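Local coordinates for DUF7790 domain-containing protein (Leptospira interrogans serogroup Icterohaemorrhagiae serovar copenhageni, PDB 6ULO) that is of unknown function but has a Rossmann-like fold and is predicted to carry a transmembrane helix, at residues P31-V36 and G200-T205; Y88-T93 and L192-N197; V66-G71 and G219-S224. All coordinates share one frame; numbering follows the deposited sequence.

In the fold
The chain starts contact 1 at residues 31-36, in the loop after helix 18-28. It then enters contact 3 on strand 66-69 and contact 2 on strand 86-91. A long, mostly helical excursion leads to strand 191-195, which closes contact 2. Residues 200-205, running into helix 203-214, close contact 1. Strand 218-222 finally closes contact 3. Contact 2 is thus nested inside both other loops, while contacts 1 and 3 cross. Contact 2 joins sheet strands 191-195 and 86-91, and contact 3 joins 66-69 and 218-222; strands 86-91 and 66-69 are themselves neighbours. Contact 1 ties the N-terminal loop to the start of helix 203-214, beside the outermost strand 191-195.

Contact 1: P31-V36 and G200-T205; sequences PQETLV and GNITLT
E33 OE2 is gripped by two backbone amides and a water. T203 N donates to OE2 over 2.8 Å, almost straight at 174°, and comes from above the carboxylate plane. I202 N donates to the same OE2 over 3.0 Å, on its anti side. The two donors come from opposite faces of that plane. Water 2 gives OE2 a third bond of 2.7 Å and accepts from L204 N. The E33 chain, extended beyond CG, carries the carboxylate to the start of helix 203-214. OE1 accepts from N197 N.

The side chain of E33 also crosses that of T203, with E33 CG 3.2 Å from T203 OG1. The hydroxyl is hydrogen-bonded to R195 O. P31 O makes a CA-H...O contact with T203 CA, and water 1 bridges P31 O to T203 O. P31 CB lies against I202 CG2 at 3.5 Å, at the surface.

Both carboxylate oxygens are therefore held by main-chain N-H groups, which fixes the rotation of the group. The amides of I202 and T203, at the N-terminal end of helix 203-214, would probably stabilise its charge. The bonds tie the N-terminal loop to that helix and, through N197, to the end of strand 191-195.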
ATOM      1  N   PRO A  31       6.800  15.953  -5.185  1.00 13.50           N
ATOM      2  CA  PRO A  31       5.707  16.896  -4.901  1.00 14.32           C
ATOM      3  C   PRO A  31       4.497  16.216  -4.274  1.00 13.39           C
ATOM      4  O   PRO A  31       4.123  15.104  -4.644  1.00 14.36           O
ATOM      5  CB  PRO A  31       5.372  17.494  -6.277  1.00 16.27           C
ATOM      6  CG  PRO A  31       6.465  17.083  -7.209  1.00 17.91           C
ATOM      7  CD  PRO A  31       7.255  15.983  -6.593  1.00 14.76           C
ATOM      8  N   GLN A  32       3.853  16.922  -3.353  1.00 12.83           N
ATOM      9  CA  GLN A  32       2.669  16.423  -2.664  1.00 13.52           C
ATOM     10  C   GLN A  32       1.494  17.378  -2.835  1.00 13.16           C
ATOM     11  O   GLN A  32       1.637  18.521  -3.279  1.00 15.13           O
ATOM     12  CB  GLN A  32       2.980  16.183  -1.180  1.00 13.28           C
ATOM     13  CG  GLN A  32       4.059  15.128  -0.929  1.00 13.18           C
ATOM     14  CD  GLN A  32       4.251  14.855   0.547  1.00 14.27           C
ATOM     15  OE1 GLN A  32       3.326  14.472   1.249  1.00 13.99           O
ATOM     16  NE2 GLN A  32       5.457  15.100   1.032  1.00 15.81           N
ATOM     17  N   GLU A  33       0.315  16.914  -2.448  1.00 12.60           N
ATOM     18  CA  GLU A  33      -0.914  17.677  -2.516  1.00 12.66           C
ATOM     19  C   GLU A  33      -1.379  18.086  -1.126  1.00 12.59           C
ATOM     20  O   GLU A  33      -1.065  17.445  -0.112  1.00 14.89           O
ATOM     21  CB  GLU A  33      -2.012  16.868  -3.209  1.00 11.73           C
ATOM     22  CG  GLU A  33      -1.693  16.678  -4.683  1.00 12.57           C
ATOM     23  CD  GLU A  33      -2.412  15.516  -5.335  1.00 12.36           C
ATOM     24  OE1 GLU A  33      -3.356  14.897  -4.745  1.00 12.84           O
ATOM     25  OE2 GLU A  33      -2.031  15.208  -6.474  1.00 12.34           O
ATOM     26  N   THR A  34      -2.144  19.162  -1.078  1.00 12.92           N
ATOM     27  CA  THR A  34      -2.699  19.630   0.182  1.00 12.73           C
ATOM     28  C   THR A  34      -3.915  18.795   0.521  1.00 13.85           C
ATOM     29  O   THR A  34      -4.809  18.633  -0.305  1.00 15.13           O
ATOM     30  CB  THR A  34      -3.123  21.093   0.032  1.00 14.21           C
ATOM     31  OG1 THR A  34      -1.995  21.889  -0.353  1.00 16.31           O
ATOM     32  CG2 THR A  34      -3.721  21.622   1.332  1.00 14.97           C
ATOM     33  N   LEU A  35      -3.951  18.285   1.735  1.00 13.47           N
ATOM     34  CA  LEU A  35      -5.063  17.490   2.229  1.00 15.08           C
ATOM     35  C   LEU A  35      -5.800  18.357   3.218  1.00 18.13           C
ATOM     36  O   LEU A  35      -5.210  19.242   3.838  1.00 20.59           O
ATOM     37  CB  LEU A  35      -4.590  16.211   2.925  1.00 17.48           C
ATOM     38  CG  LEU A  35      -3.750  15.292   2.060  1.00 18.01           C
ATOM     39  CD1 LEU A  35      -3.595  13.978   2.785  1.00 17.64           C
ATOM     40  CD2 LEU A  35      -4.378  15.066   0.722  1.00 19.17           C
ATOM     41  N   VAL A  36      -7.103  18.172   3.302  1.00 17.49           N
ATOM     42  CA  VAL A  36      -7.861  18.827   4.358  1.00 17.33           C
ATOM     43  C   VAL A  36      -8.691  17.759   5.060  1.00 16.54           C
ATOM     44  O   VAL A  36      -8.901  16.658   4.521  1.00 16.81           O
ATOM     45  CB  VAL A  36      -8.735  19.973   3.809  1.00 17.84           C
ATOM     46  CG1 VAL A  36      -7.871  21.006   3.091  1.00 19.23           C
ATOM     47  CG2 VAL A  36      -9.837  19.426   2.906  1.00 18.82           C
ATOM     48  N   GLY A 200      -5.795  13.194  -8.290  1.00 13.75           N
ATOM     49  CA  GLY A 200      -5.117  14.481  -8.275  1.00 13.77           C
ATOM     50  C   GLY A 200      -4.215  14.697  -9.482  1.00 13.49           C
ATOM     51  O   GLY A 200      -4.025  13.828 -10.339  1.00 14.59           O
ATOM     52  N   ASN A 201      -3.616  15.887  -9.531  1.00 14.40           N
ATOM     53  CA  ASN A 201      -2.774  16.264 -10.664  1.00 16.90           C
ATOM     54  C   ASN A 201      -1.327  16.558 -10.291  1.00 16.68           C
ATOM     55  O   ASN A 201      -0.559  17.013 -11.148  1.00 18.04           O
ATOM     56  CB  ASN A 201      -3.399  17.406 -11.495  1.00 18.85           C
ATOM     57  CG  ASN A 201      -3.553  18.734 -10.713  1.00 22.61           C
ATOM     58  OD1 ASN A 201      -2.996  18.908  -9.643  1.00 23.78           O
ATOM     59  ND2 ASN A 201      -4.310  19.680 -11.280  1.00 24.81           N
ATOM     60  N   ILE A 202      -0.934  16.358  -9.042  1.00 13.63           N
ATOM     61  CA  ILE A 202       0.442  16.634  -8.631  0.60 13.46           C
ATOM     62  C   ILE A 202       1.174  15.364  -8.203  1.00 11.95           C
ATOM     63  O   ILE A 202       2.250  15.054  -8.714  1.00 12.30           O
ATOM     64  CB  ILE A 202       0.490  17.674  -7.496  0.60 14.46           C
ATOM     65  CG1 ILE A 202       0.131  19.085  -7.985  0.60 15.56           C
ATOM     66  CG2 ILE A 202       1.879  17.731  -6.864  0.60 14.20           C
ATOM     67  CD1 ILE A 202      -0.163  20.047  -6.841  0.60 17.32           C
ATOM     68  N   THR A 203       0.647  14.644  -7.199  1.00 11.29           N
ATOM     69  CA  THR A 203       1.485  13.658  -6.508  1.00 10.24           C
ATOM     70  C   THR A 203       1.797  12.435  -7.360  1.00 10.66           C
ATOM     71  O   THR A 203       2.946  11.998  -7.447  1.00 11.02           O
ATOM     72  CB  THR A 203       0.839  13.215  -5.213  1.00 10.66           C
ATOM     73  OG1 THR A 203       0.544  14.389  -4.453  1.00 11.23           O
ATOM     74  CG2 THR A 203       1.802  12.317  -4.431  1.00 12.12           C
ATOM     75  N   LEU A 204       0.789  11.818  -7.953  1.00 10.92           N
ATOM     76  CA  LEU A 204       1.038  10.550  -8.640  1.00 11.30           C
ATOM     77  C   LEU A 204       1.857  10.767  -9.915  1.00 11.26           C
ATOM     78  O   LEU A 204       2.782   9.987 -10.208  1.00 11.62           O
ATOM     79  CB  LEU A 204      -0.283   9.815  -8.862  1.00 11.38           C
ATOM     80  CG  LEU A 204      -0.208   8.376  -9.389  1.00 12.32           C
ATOM     81  CD1 LEU A 204       0.697   7.489  -8.512  1.00 13.38           C
ATOM     82  CD2 LEU A 204      -1.622   7.822  -9.445  1.00 13.13           C
ATOM     83  N   THR A 205       1.577  11.860 -10.639  1.00 11.44           N
ATOM     84  CA  THR A 205       2.446  12.236 -11.747  1.00 12.16           C
ATOM     85  C   THR A 205       3.848  12.521 -11.249  1.00 12.00           C
ATOM     86  O   THR A 205       4.841  12.114 -11.874  1.00 12.53           O
ATOM     87  CB  THR A 205       1.867  13.440 -12.488  1.00 13.45           C
ATOM     88  OG1 THR A 205       0.810  12.968 -13.324  1.00 14.64           O
ATOM     89  CG2 THR A 205       2.924  14.112 -13.396  1.00 14.14           C
TER
HETATM   90  O   HOH W   1       5.214  13.284  -6.293  1.00 13.28           O
HETATM   91  O   HOH W   2      -1.970  12.764  -7.729  1.00 11.33           O

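Contact 2: Y88-T93 and L192-N197; sequences YLMDFT and LPIRGN
Y88 and L192 start a parallel strand pair at the edge of a Rossmann-like sheet, where strand 191-195 is outermost. The strands lie 25° apart, bridged from Y88-L192 to D91-R195.

Backbone bonds hold the pair. L89 N donates to L192 O, and L89 O accepts from I194 N at 2.8 Å. D91 N meets I194 O at 3.2 Å, and D91 O accepts from G196 N. Water 3 donates to M90 O and G196 O at the pair's C-terminal end.

Apolar contacts fill the face that carries Y88, M90, L192 and I194. I194 CD1 approaches Y88 CD1 at 3.6 Å, and L192 CB lies near the same atom. I194 CG1 sits between its backbone N and carbonyl carbon (chi1 57°), where it meets M90 CB. Helix 203-214 covers this face through T203 and I207.

M90 CG and SD lie against the main chain of G196. D91 OD2 accepts from T93 N in an Asx turn, while D91 OD1 bonds to G71 N.

N197, whose OD1 bonds to L199 N, makes a CH-pi contact: CB stands over one F92 ring face, 3.7 Å from the centroid. ND2 lies over that face toward the rim, amide and ring planes 30° apart.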
ATOM      1  N   TYR A  88       6.499   3.986  -1.434  1.00 10.08           N
ATOM      2  CA  TYR A  88       5.656   5.171  -1.287  1.00  9.86           C
ATOM      3  C   TYR A  88       4.268   4.758  -0.781  1.00  9.48           C
ATOM      4  O   TYR A  88       3.594   3.928  -1.397  1.00 10.80           O
ATOM      5  CB  TYR A  88       5.486   5.879  -2.630  1.00 10.44           C
ATOM      6  CG  TYR A  88       6.586   6.861  -2.965  1.00 10.86           C
ATOM      7  CD1 TYR A  88       6.886   7.931  -2.125  1.00 11.55           C
ATOM      8  CD2 TYR A  88       7.225   6.806  -4.208  1.00 11.70           C
ATOM      9  CE1 TYR A  88       7.858   8.900  -2.486  1.00 11.03           C
ATOM     10  CE2 TYR A  88       8.168   7.775  -4.589  1.00 11.42           C
ATOM     11  CZ  TYR A  88       8.458   8.805  -3.720  1.00 12.04           C
ATOM     12  OH  TYR A  88       9.366   9.732  -4.117  1.00 13.25           O
ATOM     13  N   LEU A  89       3.845   5.341   0.319  1.00  9.56           N
ATOM     14  CA  LEU A  89       2.496   5.149   0.852  1.00  9.83           C
ATOM     15  C   LEU A  89       1.773   6.446   0.561  1.00  9.55           C
ATOM     16  O   LEU A  89       1.916   7.427   1.295  1.00 10.43           O
ATOM     17  CB  LEU A  89       2.538   4.824   2.343  1.00  9.90           C
ATOM     18  CG  LEU A  89       3.358   3.573   2.679  1.00 10.18           C
ATOM     19  CD1 LEU A  89       3.426   3.415   4.170  1.00 11.80           C
ATOM     20  CD2 LEU A  89       2.715   2.340   2.074  1.00 11.24           C
ATOM     21  N   MET A  90       1.027   6.472  -0.534  1.00  9.87           N
ATOM     22  CA  MET A  90       0.364   7.688  -0.993  1.00 10.51           C
ATOM     23  C   MET A  90      -1.120   7.571  -0.683  1.00 10.05           C
ATOM     24  O   MET A  90      -1.784   6.670  -1.208  1.00 10.91           O
ATOM     25  CB  MET A  90       0.540   7.894  -2.504  1.00 11.03           C
ATOM     26  CG  MET A  90      -0.112   9.190  -2.955  1.00 11.11           C
ATOM     27  SD  MET A  90      -0.176   9.404  -4.780  1.00 12.24           S
ATOM     28  CE  MET A  90      -1.597   8.397  -5.147  1.00 14.46           C
ATOM     29  N   ASP A  91      -1.657   8.474   0.129  1.00 10.68           N
ATOM     30  CA  ASP A  91      -3.080   8.435   0.448  1.00 10.96           C
ATOM     31  C   ASP A  91      -3.628   9.853   0.494  1.00 11.74           C
ATOM     32  O   ASP A  91      -2.886  10.828   0.634  1.00 11.60           O
ATOM     33  CB  ASP A  91      -3.324   7.674   1.762  1.00 12.15           C
ATOM     34  CG  ASP A  91      -4.720   7.087   1.876  1.00 12.79           C
ATOM     35  OD1 ASP A  91      -4.874   5.908   1.469  1.00 11.90           O
ATOM     36  OD2 ASP A  91      -5.629   7.787   2.405  1.00 15.23           O
ATOM     37  N   PHE A  92      -4.937   9.976   0.330  1.00 13.39           N
ATOM     38  CA  PHE A  92      -5.594  11.269   0.300  1.00 15.15           C
ATOM     39  C   PHE A  92      -6.260  11.634   1.609  1.00 15.34           C
ATOM     40  O   PHE A  92      -6.800  12.735   1.720  1.00 17.27           O
ATOM     41  CB  PHE A  92      -6.609  11.324  -0.852  1.00 19.44           C
ATOM     42  CG  PHE A  92      -7.065  12.703  -1.209  1.00 26.38           C
ATOM     43  CD1 PHE A  92      -6.157  13.682  -1.549  1.00 28.66           C
ATOM     44  CD2 PHE A  92      -8.419  13.003  -1.253  1.00 29.64           C
ATOM     45  CE1 PHE A  92      -6.592  14.961  -1.910  1.00 30.26           C
ATOM     46  CE2 PHE A  92      -8.851  14.275  -1.602  1.00 31.03           C
ATOM     47  CZ  PHE A  92      -7.926  15.237  -1.942  1.00 30.97           C
ATOM     48  N   THR A  93      -6.261  10.742   2.595  1.00 13.45           N
ATOM     49  CA  THR A  93      -6.868  11.028   3.892  1.00 14.26           C
ATOM     50  C   THR A  93      -5.751  11.261   4.912  1.00 12.90           C
ATOM     51  O   THR A  93      -4.852  10.419   5.064  1.00 13.14           O
ATOM     52  CB  THR A  93      -7.796   9.882   4.333  1.00 14.79           C
ATOM     53  OG1 THR A  93      -8.816   9.664   3.327  1.00 16.01           O
ATOM     54  CG2 THR A  93      -8.482  10.233   5.641  1.00 16.39           C
ATOM     55  N   LEU A 192       7.949   6.012   2.709  1.00 10.61           N
ATOM     56  CA  LEU A 192       7.674   7.441   2.575  1.00 10.88           C
ATOM     57  C   LEU A 192       6.175   7.658   2.498  1.00 10.00           C
ATOM     58  O   LEU A 192       5.560   7.450   1.431  1.00 11.03           O
ATOM     59  CB  LEU A 192       8.360   8.035   1.345  1.00 12.38           C
ATOM     60  CG  LEU A 192       9.882   7.849   1.356  1.00 15.03           C
ATOM     61  CD1 LEU A 192      10.259   6.798   0.334  1.00 17.36           C
ATOM     62  CD2 LEU A 192      10.592   9.139   1.032  1.00 16.92           C
ATOM     63  N   PRO A 193       5.551   8.125   3.577  1.00 10.93           N
ATOM     64  CA  PRO A 193       4.133   8.489   3.506  1.00 10.76           C
ATOM     65  C   PRO A 193       3.979   9.845   2.861  1.00 10.68           C
ATOM     66  O   PRO A 193       4.607  10.813   3.291  1.00 12.91           O
ATOM     67  CB  PRO A 193       3.701   8.545   4.969  1.00 13.09           C
ATOM     68  CG  PRO A 193       4.890   8.229   5.793  1.00 16.77           C
ATOM     69  CD  PRO A 193       6.105   8.293   4.934  1.00 13.06           C
ATOM     70  N   ILE A 194       3.166   9.921   1.829  1.00 10.31           N
ATOM     71  CA  ILE A 194       3.013  11.155   1.063  1.00 10.85           C
ATOM     72  C   ILE A 194       1.537  11.417   0.802  1.00 10.27           C
ATOM     73  O   ILE A 194       0.714  10.486   0.728  1.00 11.19           O
ATOM     74  CB  ILE A 194       3.822  11.140  -0.244  1.00 11.88           C
ATOM     75  CG1 ILE A 194       3.457   9.951  -1.151  1.00 13.23           C
ATOM     76  CG2 ILE A 194       5.320  11.213   0.036  1.00 13.61           C
ATOM     77  CD1 ILE A 194       4.071  10.055  -2.587  1.00 14.40           C
ATOM     78  N   ARG A 195       1.210  12.692   0.671  1.00 10.61           N
ATOM     79  CA  ARG A 195      -0.167  13.130   0.481  1.00 10.75           C
ATOM     80  C   ARG A 195      -0.506  13.165  -1.005  1.00 10.44           C
ATOM     81  O   ARG A 195       0.105  13.922  -1.767  1.00 11.27           O
ATOM     82  CB  ARG A 195      -0.320  14.550   1.026  1.00 12.18           C
ATOM     83  CG  ARG A 195      -0.037  14.680   2.519  1.00 13.45           C
ATOM     84  CD  ARG A 195      -0.209  16.150   2.968  1.00 15.76           C
ATOM     85  NE  ARG A 195       0.697  17.037   2.241  1.00 18.19           N
ATOM     86  CZ  ARG A 195       1.953  17.269   2.616  1.00 19.56           C
ATOM     87  NH1 ARG A 195       2.426  16.682   3.718  1.00 19.61           N
ATOM     88  NH2 ARG A 195       2.744  18.080   1.898  1.00 21.10           N
ATOM     89  N   GLY A 196      -1.492  12.388  -1.421  1.00 10.84           N
ATOM     90  CA  GLY A 196      -1.860  12.416  -2.822  1.00 11.05           C
ATOM     91  C   GLY A 196      -3.159  11.696  -3.105  1.00 11.30           C
ATOM     92  O   GLY A 196      -3.423  10.620  -2.539  1.00 12.06           O
ATOM     93  N   ASN A 197      -3.947  12.273  -4.007  1.00 11.56           N
ATOM     94  CA  ASN A 197      -5.186  11.669  -4.479  1.00 11.69           C
ATOM     95  C   ASN A 197      -4.874  10.894  -5.749  1.00 11.69           C
ATOM     96  O   ASN A 197      -4.201  11.422  -6.639  1.00 11.15           O
ATOM     97  CB  ASN A 197      -6.157  12.824  -4.788  1.00 14.01           C
ATOM     98  CG  ASN A 197      -7.594  12.378  -5.074  1.00 17.38           C
ATOM     99  OD1 ASN A 197      -7.877  11.241  -5.386  1.00 16.74           O
ATOM    100  ND2 ASN A 197      -8.490  13.340  -5.045  1.00 21.90           N
TER
HETATM  101  O   HOH W   3      -4.251   7.980  -2.837  1.00 28.40           O

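Contact 3: V66-G71 and G219-S224; sequences VYVGVG and GIIYFS
Y67 and Y222 mark the tight side of this buried parallel strand pair. The two side chains run alongside each other. The Y67 hydroxyl oxygen OH comes within 3.2 Å of Y222 CB, and I220 CG2 lies 3.7 Å from Y67 CE1. With chi1 at -176° the Y67 ring runs along the strand and over G69, a glycine whose lack of a side chain leaves room for it. Helix 74-82 covers this face, and N75 OD1 bonds to the Y67 hydroxyl. Y222 OH bonds to E50 and Q74.

The backbones run within 5° of parallel. V66 O takes two donors: G219 N at 2.7 Å, in the carbonyl plane and on a lone pair, and I220 N in a weak bond. V68 N donates to I220 O, and V68 O accepts from Y222 N at 2.8 Å.

On the other face the packing is lighter. V68 CB and I221 CG1 stand 4.1 Å apart.

The strand pairing ends past G69 and Y222. V70, G71 and S224 are partly exposed here, unlike the buried Y67, I220 and Y222. V70 N still donates to Y222 O, at 3.1 Å. V70 CG2 packs on the main chain of F223, 3.6 Å from its C, and lies near S224 CB. V70 O lies in the plane of the Y222 ring, at its edge.

Strands 66-69 and 218-222 are strands 1 and 4 of the order 3-2-1-4-5, neighbours in the sheet. Their C-terminal ends meet where the chain order reverses, with a glycine-containing turn leading from the first strand into helix 74-82. This arrangement is typical of Rossmann-like folds. Many Rossmann relatives bind a nucleotide cofactor at this place; whether this protein does is not known.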
ATOM      1  N   VAL A  66      10.233  -0.300  -7.187  1.00 11.65           N
ATOM      2  CA  VAL A  66       9.585   0.596  -6.227  1.00 11.43           C
ATOM      3  C   VAL A  66       8.150   0.143  -5.973  1.00 11.63           C
ATOM      4  O   VAL A  66       7.460  -0.363  -6.869  1.00 13.18           O
ATOM      5  CB  VAL A  66       9.687   2.066  -6.703  1.00 11.83           C
ATOM      6  CG1 VAL A  66       8.949   3.020  -5.767  1.00 13.28           C
ATOM      7  CG2 VAL A  66      11.161   2.448  -6.826  1.00 12.61           C
ATOM      8  N   TYR A  67       7.658   0.352  -4.753  1.00 10.68           N
ATOM      9  CA  TYR A  67       6.282   0.035  -4.388  1.00 10.58           C
ATOM     10  C   TYR A  67       5.531   1.351  -4.224  1.00 10.31           C
ATOM     11  O   TYR A  67       6.050   2.262  -3.564  1.00 10.44           O
ATOM     12  CB  TYR A  67       6.293  -0.709  -3.034  1.00 11.06           C
ATOM     13  CG  TYR A  67       4.923  -1.167  -2.614  1.00  9.87           C
ATOM     14  CD1 TYR A  67       4.542  -2.480  -2.795  1.00 10.54           C
ATOM     15  CD2 TYR A  67       4.000  -0.289  -2.067  1.00 10.36           C
ATOM     16  CE1 TYR A  67       3.275  -2.928  -2.438  1.00 10.20           C
ATOM     17  CE2 TYR A  67       2.728  -0.731  -1.704  1.00 10.46           C
ATOM     18  CZ  TYR A  67       2.385  -2.060  -1.902  1.00 10.00           C
ATOM     19  OH  TYR A  67       1.133  -2.518  -1.563  1.00 11.00           O
ATOM     20  N   VAL A  68       4.305   1.457  -4.776  1.00  9.99           N
ATOM     21  CA  VAL A  68       3.405   2.591  -4.520  1.00  9.60           C
ATOM     22  C   VAL A  68       2.063   2.033  -4.071  1.00  9.89           C
ATOM     23  O   VAL A  68       1.521   1.152  -4.741  1.00 10.57           O
ATOM     24  CB  VAL A  68       3.194   3.434  -5.791  1.00 10.12           C
ATOM     25  CG1 VAL A  68       2.238   4.592  -5.506  1.00 11.53           C
ATOM     26  CG2 VAL A  68       4.560   3.892  -6.329  1.00 11.48           C
ATOM     27  N   GLY A  69       1.511   2.524  -2.964  1.00  9.98           N
ATOM     28  CA  GLY A  69       0.197   2.032  -2.568  1.00 10.06           C
ATOM     29  C   GLY A  69      -0.615   2.999  -1.751  1.00  9.66           C
ATOM     30  O   GLY A  69      -0.077   3.795  -0.965  1.00 10.09           O
ATOM     31  N   VAL A  70      -1.941   2.916  -1.931  1.00  9.60           N
ATOM     32  CA  VAL A  70      -2.898   3.564  -1.048  1.00  9.90           C
ATOM     33  C   VAL A  70      -3.045   2.726   0.223  1.00 10.16           C
ATOM     34  O   VAL A  70      -2.695   1.539   0.253  1.00 10.69           O
ATOM     35  CB  VAL A  70      -4.261   3.769  -1.747  1.00 10.99           C
ATOM     36  CG1 VAL A  70      -4.079   4.513  -3.080  1.00 12.53           C
ATOM     37  CG2 VAL A  70      -4.975   2.435  -1.937  1.00 11.81           C
ATOM     38  N   GLY A  71      -3.596   3.334   1.284  1.00  9.96           N
ATOM     39  CA  GLY A  71      -3.854   2.537   2.475  1.00 10.52           C
ATOM     40  C   GLY A  71      -2.699   2.423   3.438  1.00 10.50           C
ATOM     41  O   GLY A  71      -1.849   3.315   3.517  1.00 10.53           O
ATOM     42  N   GLY A 219       7.575  -1.369  -9.386  1.00 11.52           N
ATOM     43  CA  GLY A 219       7.304  -2.791  -9.439  1.00 12.12           C
ATOM     44  C   GLY A 219       5.892  -3.205  -9.098  1.00 11.46           C
ATOM     45  O   GLY A 219       5.362  -4.179  -9.664  1.00 12.41           O
ATOM     46  N   ILE A 220       5.277  -2.483  -8.165  1.00 10.68           N
ATOM     47  CA  ILE A 220       3.902  -2.760  -7.761  1.00 11.57           C
ATOM     48  C   ILE A 220       3.210  -1.437  -7.492  1.00 10.16           C
ATOM     49  O   ILE A 220       3.774  -0.567  -6.813  1.00 10.78           O
ATOM     50  CB  ILE A 220       3.846  -3.607  -6.467  1.00 11.73           C
ATOM     51  CG1 ILE A 220       4.424  -5.013  -6.679  1.00 14.56           C
ATOM     52  CG2 ILE A 220       2.368  -3.696  -5.958  1.00 13.33           C
ATOM     53  CD1 ILE A 220       4.499  -5.835  -5.435  1.00 15.72           C
ATOM     54  N   ILE A 221       1.984  -1.291  -7.993  1.00 10.54           N
ATOM     55  CA  ILE A 221       1.094  -0.240  -7.526  1.00 10.85           C
ATOM     56  C   ILE A 221      -0.170  -0.885  -6.969  1.00  9.85           C
ATOM     57  O   ILE A 221      -0.812  -1.703  -7.648  1.00 11.14           O
ATOM     58  CB  ILE A 221       0.836   0.854  -8.587  1.00 10.81           C
ATOM     59  CG1 ILE A 221       0.062   2.005  -7.960  1.00 11.78           C
ATOM     60  CG2 ILE A 221       0.152   0.302  -9.853  1.00 12.05           C
ATOM     61  CD1 ILE A 221       0.126   3.280  -8.773  1.00 12.75           C
ATOM     62  N   TYR A 222      -0.503  -0.572  -5.714  1.00 10.15           N
ATOM     63  CA  TYR A 222      -1.643  -1.163  -5.019  1.00  9.92           C
ATOM     64  C   TYR A 222      -2.740  -0.119  -4.859  1.00  9.84           C
ATOM     65  O   TYR A 222      -2.507   0.961  -4.298  1.00 10.40           O
ATOM     66  CB  TYR A 222      -1.186  -1.691  -3.651  1.00  9.63           C
ATOM     67  CG  TYR A 222      -2.331  -2.035  -2.693  1.00 10.11           C
ATOM     68  CD1 TYR A 222      -3.020  -3.266  -2.775  1.00 10.31           C
ATOM     69  CD2 TYR A 222      -2.723  -1.140  -1.712  1.00 11.06           C
ATOM     70  CE1 TYR A 222      -4.041  -3.565  -1.874  1.00 11.06           C
ATOM     71  CE2 TYR A 222      -3.736  -1.459  -0.804  1.00  9.69           C
ATOM     72  CZ  TYR A 222      -4.393  -2.668  -0.901  1.00 10.88           C
ATOM     73  OH  TYR A 222      -5.398  -2.935  -0.018  1.00 11.97           O
ATOM     74  N   PHE A 223      -3.933  -0.440  -5.355  1.00 10.34           N
ATOM     75  CA  PHE A 223      -5.091   0.441  -5.306  1.00 10.36           C
ATOM     76  C   PHE A 223      -6.142   0.027  -4.294  1.00 11.08           C
ATOM     77  O   PHE A 223      -7.158   0.702  -4.202  1.00 11.72           O
ATOM     78  CB  PHE A 223      -5.776   0.523  -6.665  1.00 10.75           C
ATOM     79  CG  PHE A 223      -4.910   1.112  -7.751  1.00 11.41           C
ATOM     80  CD1 PHE A 223      -4.274   2.345  -7.589  1.00 11.72           C
ATOM     81  CD2 PHE A 223      -4.736   0.433  -8.966  1.00 12.30           C
ATOM     82  CE1 PHE A 223      -3.506   2.895  -8.635  1.00 13.09           C
ATOM     83  CE2 PHE A 223      -3.975   0.986 -10.002  1.00 13.05           C
ATOM     84  CZ  PHE A 223      -3.370   2.202  -9.831  1.00 12.41           C
ATOM     85  N   SER A 224      -5.983  -1.110  -3.601  1.00 10.57           N
ATOM     86  CA  SER A 224      -7.094  -1.656  -2.826  1.00 10.33           C
ATOM     87  C   SER A 224      -8.306  -1.735  -3.741  1.00 11.31           C
ATOM     88  O   SER A 224      -8.136  -2.055  -4.915  1.00 11.80           O
ATOM     89  CB  SER A 224      -7.285  -0.848  -1.531  1.00 11.01           C
ATOM     90  OG  SER A 224      -8.310  -1.425  -0.727  1.00 12.84           O
TER